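Local coordinates for protein predicted metal-dependent hydrolase of the TIM-barrel fold (Lactobacillus casei, PDB 2QPX) that binds two zinc ions in an amidohydrolase-type TIM barrel and is probably a metal-dependent hydrolase whose substrate is not known, at residues 272-275 with 276-280; 82-85 with 86-90; 180-183 with 184-187; 156-160 with 161-165. One frame throughout, in Å; residues are numbered along the deposited sequence. Where two conformers were deposited one is given.

Contact 1: 272-275 with 276-280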
loop_
_atom_site.group_PDB
_atom_site.type_symbol
_atom_site.label_atom_id
_atom_site.label_comp_id
_atom_site.label_asym_id
_atom_site.label_seq_id
_atom_site.Cartn_x
_atom_site.Cartn_y
_atom_site.Cartn_z
ATOM N N ALA A 272 -9.162 -5.098 -2.812
ATOM C CA ALA A 272 -10.185 -6.128 -2.863
ATOM C C ALA A 272 -11.375 -5.776 -1.977
ATOM O O ALA A 272 -12.493 -5.916 -2.399
ATOM C CB ALA A 272 -9.598 -7.496 -2.433
ATOM N N GLY A 273 -11.129 -5.293 -0.762
ATOM C CA GLY A 273 -12.205 -4.916 0.144
ATOM C C GLY A 273 -12.998 -3.729 -0.359
ATOM O O GLY A 273 -14.228 -3.690 -0.226
ATOM N N TYR A 274 -12.303 -2.753 -0.928
ATOM C CA TYR A 274 -12.956 -1.651 -1.639
ATOM C C TYR A 274 -13.887 -2.188 -2.729
ATOM O O TYR A 274 -15.070 -1.803 -2.796
ATOM C CB TYR A 274 -11.923 -0.653 -2.202
ATOM C CG TYR A 274 -12.552 0.224 -3.254
ATOM C CD1 TYR A 274 -13.432 1.220 -2.904
ATOM C CD2 TYR A 274 -12.363 -0.061 -4.605
ATOM C CE1 TYR A 274 -14.103 1.941 -3.896
ATOM C CE2 TYR A 274 -12.998 0.661 -5.589
ATOM C CZ TYR A 274 -13.856 1.654 -5.234
ATOM O OH TYR A 274 -14.514 2.363 -6.218
ATOM N N LEU A 275 -13.374 -3.072 -3.586
ATOM C CA LEU A 275 -14.197 -3.631 -4.648
ATOM C C LEU A 275 -15.449 -4.351 -4.105
ATOM O O LEU A 275 -16.535 -4.200 -4.645
ATOM C CB LEU A 275 -13.409 -4.548 -5.565
ATOM C CG LEU A 275 -12.337 -3.874 -6.396
ATOM C CD1 LEU A 275 -11.432 -4.980 -6.968
ATOM C CD2 LEU A 275 -12.983 -3.025 -7.509
ATOM N N ALA A 276 -15.305 -5.037 -2.973
ATOM C CA ALA A 276 -16.411 -5.729 -2.345
ATOM C C ALA A 276 -17.490 -4.737 -1.896
ATOM O O ALA A 276 -18.649 -5.067 -1.876
ATOM C CB ALA A 276 -15.927 -6.588 -1.182
ATOM N N SER A 277 -17.086 -3.533 -1.533
ATOM C CA SER A 277 -17.988 -2.488 -1.073
ATOM C C SER A 277 -18.791 -1.814 -2.171
ATOM O O SER A 277 -19.779 -1.152 -1.862
ATOM C CB SER A 277 -17.229 -1.429 -0.251
ATOM O OG SER A 277 -16.566 -0.433 -1.042
ATOM N N VAL A 278 -18.380 -1.967 -3.435
ATOM C CA VAL A 278 -19.060 -1.274 -4.554
ATOM C C VAL A 278 -19.567 -2.194 -5.664
ATOM O O VAL A 278 -20.315 -1.738 -6.509
ATOM C CB VAL A 278 -18.216 -0.103 -5.113
ATOM C CG1 VAL A 278 -17.969 1.004 -4.056
ATOM C CG2 VAL A 278 -16.874 -0.610 -5.689
ATOM N N PHE A 279 -19.180 -3.469 -5.691
ATOM C CA PHE A 279 -19.729 -4.428 -6.640
ATOM C C PHE A 279 -20.599 -5.467 -5.962
ATOM O O PHE A 279 -20.220 -5.977 -4.922
ATOM C CB PHE A 279 -18.603 -5.164 -7.430
ATOM C CG PHE A 279 -17.960 -4.305 -8.482
ATOM C CD1 PHE A 279 -18.548 -4.183 -9.732
ATOM C CD2 PHE A 279 -16.821 -3.580 -8.210
ATOM C CE1 PHE A 279 -17.996 -3.337 -10.696
ATOM C CE2 PHE A 279 -16.248 -2.767 -9.173
ATOM C CZ PHE A 279 -16.841 -2.647 -10.410
ATOM N N PRO A 280 -21.693 -5.848 -6.597
ATOM C CA PRO A 280 -22.476 -6.978 -6.098
ATOM C C PRO A 280 -21.702 -8.247 -6.317
ATOM O O PRO A 280 -20.847 -8.285 -7.187
ATOM C CB PRO A 280 -23.726 -6.973 -6.974
ATOM C CG PRO A 280 -23.299 -6.320 -8.223
ATOM C CD PRO A 280 -22.240 -5.317 -7.869
#
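Val278 lays CG2 over one face of the Tyr274 ring, a CH-pi contact 4.2 Å from the centroid and 28° off the ring normal. The tyrosine CG lies opposite its own backbone N (chi1 163°), which carries the ring down the helix to meet that methyl. On the next flank Leu275 and Phe279 run side by side, with Leu275 CD2 3.7 Å from Phe279 CE2. This helix, 269-278, is the connection of a beta-alpha-beta unit of the TIM barrel, between parallel strands 260-264 and 282-285; Ala272 and Ala276 pack on Phe284.

Ala276 N bonds to Ala272 O in the ordinary helical way, but two carbonyls carry more than the plain helical bonds. Ser277 OG turns back to donate to Tyr274 O at 2.7 Å, in the carbonyl plane and on a lone pair. Leu275 O takes both Val278 N, well above its plane, and Phe279 N at 2.9 Å, nearly straight off the carbonyl. Tyr274 OH bonds to Gly232 O of the second subunit; a leucine in place of the tyrosine would probably leave that glycine carbonyl without this donor and Val278 CG2 without an aromatic face.

Contact 2: 82-85 with 86-90; sequences YATY and NHRIF
Asn86 reaches back one helical turn to Tyr82, and its amide nitrogen serves two purposes there. The pair lies on helix 79-92 of the TIM-barrel protein, where the regular i to i+4 backbone ladder is reinforced by side chains that fold onto carbonyls of the preceding turn. Tyr82 O accepts twice from the same residue: Asn86 N at 2.9 Å, nearly linear at 174°, and Asn86 ND2, also at 2.9 Å, the two arriving from opposite faces of the carbonyl plane. The acceptor lies close to the amide plane, so the N-H of ND2 points well at it. The same ND2 sits 3.3 Å above the Tyr82 ring, over its centre, with ring and amide planes almost perpendicular.

Ala83 O is likewise met twice, by His87 N at 2.8 Å and weakly by His87 ND1, which also makes a weak bond to Leu119 O. Thr84 O receives Arg88 N, and Tyr85 O receives Ile89 N at 3.2 Å. Several polar ends find partners beyond the two segments: Tyr82 OH bonds to Ile23 O, Tyr85 OH to Glu324 OE2, and Arg88 NH1 to Phe66 O, while Thr84 OG1 bonds to Pro80 O in the preceding turn. The extended Arg88 chain runs alongside Thr84, whose CG2 approaches NE. A chi1 of -174° swings the Tyr85 ring to where Ile89 CD1 lies over one face, offset toward the rim and 3.7 Å from Tyr85 CZ.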
loop_
_atom_site.group_PDB
_atom_site.type_symbol
_atom_site.label_atom_id
_atom_site.label_comp_id
_atom_site.label_asym_id
_atom_site.label_seq_id
_atom_site.Cartn_x
_atom_site.Cartn_y
_atom_site.Cartn_z
ATOM N N TYR A 82 -1.142 -41.197 10.069
ATOM C CA TYR A 82 -1.366 -39.967 9.292
ATOM C C TYR A 82 -2.824 -39.518 9.393
ATOM O O TYR A 82 -3.098 -38.314 9.523
ATOM C CB TYR A 82 -0.934 -40.177 7.858
ATOM C CG TYR A 82 -0.755 -38.904 7.013
ATOM C CD1 TYR A 82 -0.033 -37.812 7.501
ATOM C CD2 TYR A 82 -1.196 -38.853 5.707
ATOM C CE1 TYR A 82 0.180 -36.702 6.709
ATOM C CE2 TYR A 82 -1.001 -37.739 4.911
ATOM C CZ TYR A 82 -0.265 -36.688 5.396
ATOM O OH TYR A 82 -0.033 -35.561 4.586
ATOM N N ALA A 83 -3.774 -40.457 9.336
ATOM C CA ALA A 83 -5.167 -40.102 9.525
ATOM C C ALA A 83 -5.388 -39.533 10.935
ATOM O O ALA A 83 -6.067 -38.526 11.108
ATOM C CB ALA A 83 -6.096 -41.319 9.241
ATOM N N THR A 84 -4.830 -40.186 11.950
ATOM C CA THR A 84 -4.932 -39.679 13.317
ATOM C C THR A 84 -4.419 -38.242 13.434
ATOM O O THR A 84 -5.072 -37.382 14.008
ATOM C CB THR A 84 -4.127 -40.584 14.309
ATOM O OG1 THR A 84 -4.715 -41.891 14.312
ATOM C CG2 THR A 84 -4.127 -40.010 15.722
ATOM N N TYR A 85 -3.270 -38.030 12.837
ATOM C CA TYR A 85 -2.587 -36.718 12.873
ATOM C C TYR A 85 -3.403 -35.629 12.164
ATOM O O TYR A 85 -3.641 -34.546 12.711
ATOM C CB TYR A 85 -1.218 -36.855 12.238
ATOM C CG TYR A 85 -0.352 -35.618 12.340
ATOM C CD1 TYR A 85 0.015 -35.098 13.582
ATOM C CD2 TYR A 85 0.083 -34.956 11.197
ATOM C CE1 TYR A 85 0.800 -33.974 13.683
ATOM C CE2 TYR A 85 0.883 -33.808 11.300
ATOM C CZ TYR A 85 1.236 -33.333 12.557
ATOM O OH TYR A 85 2.007 -32.183 12.669
ATOM N N ASN A 86 -3.858 -35.933 10.954
ATOM C CA ASN A 86 -4.777 -35.027 10.244
ATOM C C ASN A 86 -6.050 -34.747 11.057
ATOM O O ASN A 86 -6.473 -33.600 11.202
ATOM C CB ASN A 86 -5.088 -35.544 8.839
ATOM C CG ASN A 86 -3.992 -35.209 7.850
ATOM O OD1 ASN A 86 -3.997 -34.131 7.254
ATOM N ND2 ASN A 86 -3.021 -36.110 7.688
ATOM N N HIS A 87 -6.670 -35.801 11.606
ATOM C CA HIS A 87 -7.860 -35.617 12.413
ATOM C C HIS A 87 -7.597 -34.667 13.593
ATOM O O HIS A 87 -8.443 -33.869 13.948
ATOM C CB HIS A 87 -8.415 -36.965 12.904
ATOM C CG HIS A 87 -9.307 -37.665 11.935
ATOM N ND1 HIS A 87 -8.896 -38.035 10.677
ATOM C CD2 HIS A 87 -10.570 -38.142 12.077
ATOM C CE1 HIS A 87 -9.887 -38.664 10.060
ATOM N NE2 HIS A 87 -10.918 -38.736 10.889
ATOM N N ARG A 88 -6.427 -34.779 14.210
ATOM C CA ARG A 88 -6.106 -33.924 15.367
ATOM C C ARG A 88 -6.078 -32.446 14.994
ATOM O O ARG A 88 -6.664 -31.616 15.679
ATOM C CB ARG A 88 -4.736 -34.270 15.938
ATOM C CG ARG A 88 -4.642 -35.521 16.710
ATOM C CD ARG A 88 -3.222 -35.694 17.255
ATOM N NE ARG A 88 -3.149 -36.906 18.029
ATOM C CZ ARG A 88 -2.062 -37.321 18.645
ATOM N NH1 ARG A 88 -0.940 -36.624 18.616
ATOM N NH2 ARG A 88 -2.126 -38.452 19.335
ATOM N N ILE A 89 -5.471 -32.141 13.847
ATOM C CA ILE A 89 -5.315 -30.746 13.425
ATOM C C ILE A 89 -6.618 -30.192 12.891
ATOM O O ILE A 89 -7.067 -29.137 13.321
ATOM C CB ILE A 89 -4.152 -30.591 12.433
ATOM C CG1 ILE A 89 -2.836 -30.897 13.137
ATOM C CG2 ILE A 89 -4.127 -29.161 11.761
ATOM C CD1 ILE A 89 -1.606 -31.008 12.235
ATOM N N PHE A 90 -7.227 -30.878 11.922
ATOM C CA PHE A 90 -8.495 -30.394 11.367
ATOM C C PHE A 90 -9.556 -30.277 12.451
ATOM O O PHE A 90 -10.330 -29.324 12.470
ATOM C CB PHE A 90 -8.957 -31.233 10.182
ATOM C CG PHE A 90 -8.140 -30.986 8.918
ATOM C CD1 PHE A 90 -8.453 -29.939 8.083
ATOM C CD2 PHE A 90 -7.059 -31.811 8.562
ATOM C CE1 PHE A 90 -7.691 -29.697 6.947
ATOM C CE2 PHE A 90 -6.306 -31.584 7.393
ATOM C CZ PHE A 90 -6.642 -30.496 6.587
#

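Contact 3: 180-183 with 184-187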
loop_
_atom_site.group_PDB
_atom_site.type_symbol
_atom_site.label_atom_id
_atom_site.label_comp_id
_atom_site.label_asym_id
_atom_site.label_seq_id
_atom_site.Cartn_x
_atom_site.Cartn_y
_atom_site.Cartn_z
ATOM N N PRO A 180 -12.140 -7.582 -23.207
ATOM C CA PRO A 180 -12.740 -8.422 -24.228
ATOM C C PRO A 180 -11.829 -8.594 -25.439
ATOM O O PRO A 180 -11.065 -7.701 -25.815
ATOM C CB PRO A 180 -14.014 -7.674 -24.641
ATOM C CG PRO A 180 -14.201 -6.601 -23.656
ATOM C CD PRO A 180 -12.918 -6.363 -22.934
ATOM N N VAL A 181 -11.940 -9.772 -26.021
ATOM C CA VAL A 181 -11.134 -10.213 -27.165
ATOM C C VAL A 181 -12.028 -10.806 -28.242
ATOM O O VAL A 181 -12.928 -11.622 -27.989
ATOM C CB VAL A 181 -10.132 -11.331 -26.711
ATOM C CG1 VAL A 181 -9.339 -11.896 -27.892
ATOM C CG2 VAL A 181 -9.196 -10.780 -25.607
ATOM N N ASN A 182 -11.789 -10.397 -29.480
ATOM C CA ASN A 182 -12.468 -10.938 -30.640
ATOM C C ASN A 182 -12.084 -12.398 -30.882
ATOM O O ASN A 182 -10.939 -12.783 -30.612
ATOM C CB ASN A 182 -12.098 -10.068 -31.859
ATOM C CG ASN A 182 -12.996 -10.303 -33.042
ATOM O OD1 ASN A 182 -12.820 -11.235 -33.812
ATOM N ND2 ASN A 182 -13.961 -9.399 -33.215
ATOM N N VAL A 183 -12.990 -13.187 -31.427
ATOM C CA VAL A 183 -12.714 -14.567 -31.755
ATOM C C VAL A 183 -11.490 -14.708 -32.708
ATOM O O VAL A 183 -10.783 -15.682 -32.634
ATOM C CB VAL A 183 -13.973 -15.279 -32.319
ATOM C CG1 VAL A 183 -14.334 -14.763 -33.748
ATOM C CG2 VAL A 183 -13.791 -16.794 -32.363
ATOM N N ILE A 184 -11.247 -13.740 -33.585
ATOM C CA ILE A 184 -10.104 -13.809 -34.494
ATOM C C ILE A 184 -8.805 -13.918 -33.678
ATOM O O ILE A 184 -7.941 -14.775 -33.944
ATOM C CB ILE A 184 -10.033 -12.594 -35.427
ATOM C CG1 ILE A 184 -11.268 -12.550 -36.355
ATOM C CG2 ILE A 184 -8.705 -12.594 -36.190
ATOM C CD1 ILE A 184 -11.385 -11.235 -37.092
ATOM N N GLU A 185 -8.653 -13.027 -32.703
ATOM C CA GLU A 185 -7.461 -12.994 -31.863
ATOM C C GLU A 185 -7.375 -14.197 -30.934
ATOM O O GLU A 185 -6.264 -14.686 -30.668
ATOM C CB GLU A 185 -7.413 -11.688 -31.088
ATOM C CG GLU A 185 -6.849 -10.534 -31.900
ATOM C CD GLU A 185 -7.718 -10.037 -32.978
ATOM O OE1 GLU A 185 -8.866 -9.681 -32.657
ATOM O OE2 GLU A 185 -7.230 -9.953 -34.144
ATOM N N ALA A 186 -8.511 -14.640 -30.432
ATOM C CA ALA A 186 -8.559 -15.834 -29.577
ATOM C C ALA A 186 -8.103 -17.066 -30.343
ATOM O O ALA A 186 -7.253 -17.835 -29.862
ATOM C CB ALA A 186 -9.959 -16.038 -28.998
ATOM N N ALA A 187 -8.594 -17.232 -31.568
ATOM C CA ALA A 187 -8.254 -18.370 -32.398
ATOM C C ALA A 187 -6.783 -18.314 -32.852
ATOM O O ALA A 187 -6.111 -19.345 -32.881
ATOM C CB ALA A 187 -9.232 -18.469 -33.587
HETATM O O HOH W 1 -9.552 -8.630 -30.034
#
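An N-cap opens helix 183-196 at the protein surface, and Asn182 supplies it. In the conformer described here, one of two modelled, its OD1 accepts from Ile184 N at 3.0 Å, in the carbonyl plane and on a lone pair, and the N-H aims almost straight at it (171°). The amide is turned to that N-H by a chi1 of -165°. Ile184 lies alongside, pointing the same way, with CG1 3.3 Å from Asn182 OD1. Behind the cap the regular ladder starts at once: Asn182 O accepts from Ala186 N at 3.1 Å, and Val183 O from Ala187 N.

Glu185 bends at chi2 (71°) and comes back across Asn182, placing OE1 3.4 Å from Asn182 CB. A water joins the two, accepting from Asn182 N at 2.9 Å and donating to Glu185 OE1. Val181, just before the cap, rests CG1 against Glu185 CB at 3.7 Å. Val183 and Ala186 meet Tyr209 of helix 204-221 and Phe144 of helix 144-156.

One amide N-H of the first turn is thus satisfied by a side chain, and the carboxylate of Glu185 lies near the positive end of the helix dipole, where its negative charge would probably be stabilised.

Contact 4: 156-160 with 161-165. With EDO (1,2-ethanediol), chain J; EDO (1,2-ethanediol), chain K.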
loop_
_atom_site.group_PDB
_atom_site.type_symbol
_atom_site.label_atom_id
_atom_site.label_comp_id
_atom_site.label_asym_id
_atom_site.label_seq_id
_atom_site.Cartn_x
_atom_site.Cartn_y
_atom_site.Cartn_z
ATOM N N LYS A 156 -19.734 -26.377 -19.040
ATOM C CA LYS A 156 -21.165 -26.424 -18.858
ATOM C C LYS A 156 -21.618 -27.631 -18.029
ATOM O O LYS A 156 -22.664 -27.577 -17.391
ATOM C CB LYS A 156 -21.871 -26.411 -20.227
ATOM C CG LYS A 156 -21.776 -25.098 -20.951
ATOM C CD LYS A 156 -22.284 -25.257 -22.374
ATOM C CE LYS A 156 -22.199 -23.988 -23.178
ATOM N NZ LYS A 156 -22.712 -24.141 -24.555
ATOM N N GLN A 157 -20.860 -28.714 -18.081
ATOM C CA GLN A 157 -21.167 -29.965 -17.384
ATOM C C GLN A 157 -20.543 -30.067 -15.979
ATOM O O GLN A 157 -20.672 -31.125 -15.307
ATOM C CB GLN A 157 -20.672 -31.150 -18.208
ATOM C CG GLN A 157 -21.417 -31.351 -19.537
ATOM C CD GLN A 157 -20.634 -32.202 -20.567
ATOM O OE1 GLN A 157 -19.555 -32.768 -20.287
ATOM N NE2 GLN A 157 -21.176 -32.262 -21.797
ATOM N N ALA A 158 -19.847 -29.000 -15.537
ATOM C CA ALA A 158 -19.076 -29.116 -14.290
ATOM C C ALA A 158 -19.970 -29.428 -13.123
ATOM O O ALA A 158 -19.614 -30.276 -12.295
ATOM C CB ALA A 158 -18.192 -27.855 -14.024
ATOM N N LYS A 159 -21.089 -28.727 -13.001
ATOM C CA LYS A 159 -21.998 -28.979 -11.840
ATOM C C LYS A 159 -22.500 -30.443 -11.840
ATOM O O LYS A 159 -22.498 -31.149 -10.806
ATOM C CB LYS A 159 -23.155 -27.992 -11.814
ATOM C CG LYS A 159 -24.188 -28.231 -10.732
ATOM C CD LYS A 159 -25.192 -27.118 -10.661
ATOM C CE LYS A 159 -26.346 -27.478 -9.754
ATOM N NZ LYS A 159 -27.234 -26.295 -9.613
ATOM N N ALA A 160 -22.932 -30.887 -13.020
ATOM C CA ALA A 160 -23.383 -32.268 -13.201
ATOM C C ALA A 160 -22.304 -33.287 -12.858
ATOM O O ALA A 160 -22.602 -34.359 -12.318
ATOM C CB ALA A 160 -23.944 -32.485 -14.657
ATOM N N HIS A 161 -21.041 -32.938 -13.107
ATOM C CA HIS A 161 -19.926 -33.800 -12.808
ATOM C C HIS A 161 -19.451 -33.694 -11.348
ATOM O O HIS A 161 -18.541 -34.395 -10.967
ATOM C CB HIS A 161 -18.762 -33.535 -13.742
ATOM C CG HIS A 161 -18.981 -34.030 -15.137
ATOM N ND1 HIS A 161 -18.452 -33.399 -16.241
ATOM C CD2 HIS A 161 -19.664 -35.102 -15.605
ATOM C CE1 HIS A 161 -18.788 -34.072 -17.330
ATOM N NE2 HIS A 161 -19.518 -35.114 -16.972
ATOM N N GLY A 162 -20.101 -32.851 -10.560
ATOM C CA GLY A 162 -19.867 -32.803 -9.102
ATOM C C GLY A 162 -18.955 -31.671 -8.613
ATOM O O GLY A 162 -18.734 -31.530 -7.418
ATOM N N PHE A 163 -18.446 -30.837 -9.516
ATOM C CA PHE A 163 -17.709 -29.659 -9.079
ATOM C C PHE A 163 -18.636 -28.661 -8.427
ATOM O O PHE A 163 -19.823 -28.550 -8.797
ATOM C CB PHE A 163 -16.982 -29.000 -10.265
ATOM C CG PHE A 163 -15.929 -29.848 -10.883
ATOM C CD1 PHE A 163 -14.608 -29.818 -10.401
ATOM C CD2 PHE A 163 -16.230 -30.693 -11.969
ATOM C CE1 PHE A 163 -13.608 -30.599 -10.983
ATOM C CE2 PHE A 163 -15.214 -31.474 -12.564
ATOM C CZ PHE A 163 -13.913 -31.437 -12.084
ATOM N N VAL A 164 -18.100 -27.889 -7.483
ATOM C CA VAL A 164 -18.906 -26.928 -6.735
ATOM C C VAL A 164 -18.557 -25.464 -7.009
ATOM O O VAL A 164 -19.132 -24.560 -6.414
ATOM C CB VAL A 164 -18.889 -27.213 -5.194
ATOM C CG1 VAL A 164 -19.400 -28.611 -4.920
ATOM C CG2 VAL A 164 -17.511 -26.998 -4.584
ATOM N N GLY A 165 -17.620 -25.245 -7.935
ATOM C CA GLY A 165 -17.213 -23.904 -8.298
ATOM C C GLY A 165 -16.101 -24.007 -9.320
ATOM O O GLY A 165 -15.705 -25.116 -9.716
HETATM C C1 EDO J . -15.631 -33.376 -9.282
HETATM O O1 EDO J . -16.768 -34.173 -8.960
HETATM C C2 EDO J . -14.389 -34.236 -9.162
HETATM O O2 EDO J . -14.193 -34.956 -10.386
HETATM C C1 EDO K . -29.008 -24.337 -12.279
HETATM O O1 EDO K . -28.155 -25.420 -11.882
HETATM C C2 EDO K . -28.783 -23.143 -11.375
HETATM O O2 EDO K . -29.080 -23.493 -10.010
HETATM O O HOH W 2 -21.914 -30.148 -8.200
#
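Both aromatic residues of 161-165 that meet 156-160 hold CG opposite their own carbonyl carbon, His161 at chi1 -73° and Phe163 at chi1 -64°, which directs one ring along Gln157 and the other past Ala158. The chain leaves helix 144-156 through a type I beta turn, Lys159 to Gly162, closed by Gly162 N to Lys159 O at 3.0 Å. Gly162 has a positive phi (100°), which would push a CB into the carbonyl oxygen of His161. From the turn the chain runs on to pair Val164 with Ala126 and Gly165 with Tyr128, beside strand 124-127 of the barrel.

Gln157 and His161 lie side by side with amide and ring planes nearly perpendicular, and Gln157 OE1 is 3.3 Å from His161 CE1. Backbone bonds tie the same stretch: His161 N to Gln157 O, and Phe163 N to Ala158 O at 3.1 Å. That carbonyl oxygen sits in the plane of the Phe163 ring, at its edge, while Ala158 CB touches CD2. Tyr128 meets the phenylalanine edge-to-face; an alanine here would probably cost Ala158 CB its contact with CD2 and leave the Tyr128 ring without its partner. A water donates to both Lys159 O and Phe163 O. Over one face of the Phe163 ring a 1,2-ethanediol, probably from the crystallisation liquor, places C1 3.6 Å above the plane, and its O1 donates to His161 O at 2.7 Å.

Along the chain the order is contact 2, contact 4, contact 3, contact 1, with no contact nested in another and none touching. Contacts 1 and 2 lie on opposite sides of the chain's centre, 37 Å apart between centres: one on helix 269-278, between strands 260-264 and 282-285, the other on helix 79-92, which leads into strand 95-101. Contact 4 adjoins strand 124-127, the parallel neighbour of 95-101. Contact 4 follows helix 144-156, and Phe144, on that helix, packs against Val183, Ala186 and Ala187 of contact 3; the two centres are 26 Å apart. The Ala272 side chain is about 13 Å from a zinc ion and that of Phe163 about 11 Å from that of His18, whereas contact 3 lies away from the metal site.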